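Glutamate racemase (Bacillus anthracis, PDB 2DWU) belongs to the Asp/Glu/hydantoin racemase family and is a two-domain alpha/beta enzyme, modelled here with d-glutamic acid and potassium. Local coordinates at residues Thr221-His225 with Lys226-Ala230. Numbering follows the deposited sequence.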
# COMPACT_ATOMS: atom_id res chain seq x y z
N THR B 221 6.31 2.76 -3.10
CA THR B 221 6.76 1.39 -3.13
C THR B 221 7.65 1.13 -4.35
O THR B 221 8.72 0.53 -4.25
CB THR B 221 5.53 0.44 -3.19
OG1 THR B 221 4.70 0.64 -2.05
CG2 THR B 221 6.00 -1.02 -3.25
N ILE B 222 7.20 1.60 -5.51
CA ILE B 222 7.92 1.37 -6.74
C ILE B 222 9.21 2.18 -6.81
O ILE B 222 10.25 1.66 -7.22
CB ILE B 222 7.02 1.67 -7.96
CG1 ILE B 222 5.93 0.59 -8.05
CG2 ILE B 222 7.84 1.58 -9.27
CD1 ILE B 222 4.78 1.00 -8.99
N LEU B 223 9.18 3.44 -6.39
CA LEU B 223 10.42 4.22 -6.44
C LEU B 223 11.46 3.58 -5.52
O LEU B 223 12.63 3.50 -5.88
CB LEU B 223 10.19 5.66 -5.98
CG LEU B 223 9.27 6.54 -6.84
CD1 LEU B 223 9.08 7.92 -6.15
CD2 LEU B 223 9.85 6.68 -8.25
N GLN B 224 11.05 3.11 -4.34
CA GLN B 224 12.05 2.52 -3.46
C GLN B 224 12.54 1.17 -3.99
O GLN B 224 13.74 0.87 -3.90
CB GLN B 224 11.51 2.40 -2.04
CG GLN B 224 12.58 1.94 -1.03
CD GLN B 224 12.26 2.40 0.36
OE1 GLN B 224 11.10 2.49 0.75
NE2 GLN B 224 13.30 2.69 1.15
N HIS B 225 11.64 0.38 -4.55
CA HIS B 225 12.02 -0.91 -5.13
C HIS B 225 13.09 -0.71 -6.19
O HIS B 225 14.06 -1.48 -6.29
CB HIS B 225 10.79 -1.57 -5.76
CG HIS B 225 11.13 -2.71 -6.66
ND1 HIS B 225 11.69 -3.88 -6.21
CD2 HIS B 225 11.01 -2.85 -8.01
CE1 HIS B 225 11.91 -4.69 -7.22
NE2 HIS B 225 11.51 -4.09 -8.33
N LYS B 226 12.90 0.33 -7.00
CA LYS B 226 13.82 0.66 -8.09
C LYS B 226 15.08 1.38 -7.61
O LYS B 226 16.01 1.57 -8.40
CB LYS B 226 13.10 1.51 -9.12
CG LYS B 226 11.83 0.88 -9.67
CD LYS B 226 12.09 0.19 -10.96
CE LYS B 226 12.49 1.21 -12.02
NZ LYS B 226 12.89 0.55 -13.28
N GLY B 227 15.11 1.79 -6.35
CA GLY B 227 16.28 2.49 -5.83
C GLY B 227 16.43 3.90 -6.37
O GLY B 227 17.56 4.39 -6.53
N ILE B 228 15.31 4.58 -6.62
CA ILE B 228 15.36 5.92 -7.19
C ILE B 228 14.66 7.01 -6.39
O ILE B 228 14.21 8.01 -6.95
CB ILE B 228 14.83 5.93 -8.64
CG1 ILE B 228 13.38 5.43 -8.69
CG2 ILE B 228 15.71 5.04 -9.53
CD1 ILE B 228 12.72 5.50 -10.06
N LEU B 229 14.58 6.83 -5.08
CA LEU B 229 13.97 7.84 -4.22
C LEU B 229 14.86 9.09 -4.18
O LEU B 229 16.09 8.99 -4.18
CB LEU B 229 13.83 7.33 -2.78
CG LEU B 229 12.78 6.26 -2.48
CD1 LEU B 229 13.02 5.72 -1.07
CD2 LEU B 229 11.39 6.85 -2.59
N ALA B 230 14.22 10.26 -4.15
CA ALA B 230 14.96 11.53 -4.02
C ALA B 230 15.35 11.71 -2.56
O ALA B 230 14.75 11.09 -1.66
CB ALA B 230 14.07 12.68 -4.46
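Helix 211-226 ends in a Schellman motif, in which G227 takes a positive phi of 71° and the chain bends back so that I228 N donates to L223 O at 3.0 Å, an almost straight bond. Two residues earlier, K226 N makes an i to i+4 bond of the helix, to I222 O (3.0 Å). G227 N reaches Q224 O over a similar distance but from above the carbonyl plane, a more bent approach. Past the turn, the hydrophobic side chains fold against the last helical turn. L223 and I228 cross at about a right angle, CD2 of L223 meeting CD1 of I228 at 3.6 Å. L229 brings its two methyls to different residues: CD2 packs on L223 CB at 3.8 Å, while CD1 sits against the extended side chain of Q224, which L229 crosses at a slant, 3.7 Å from its CD. With CG opposite the backbone N (chi1 -173°), that glutamine runs out past the leucine, and its OE1 is hydrogen-bonded to R105 of the second subunit. On another side of the helix, K226 and I222 run side by side, with CG of the lysine 4.1 Å from CG2 of the isoleucine. The turn thus pairs polar capping of the C-terminal carbonyls with apolar contacts of I228 and L229 against L223 and Q224, and the Q224 bond makes this helix end part of the dimer interface.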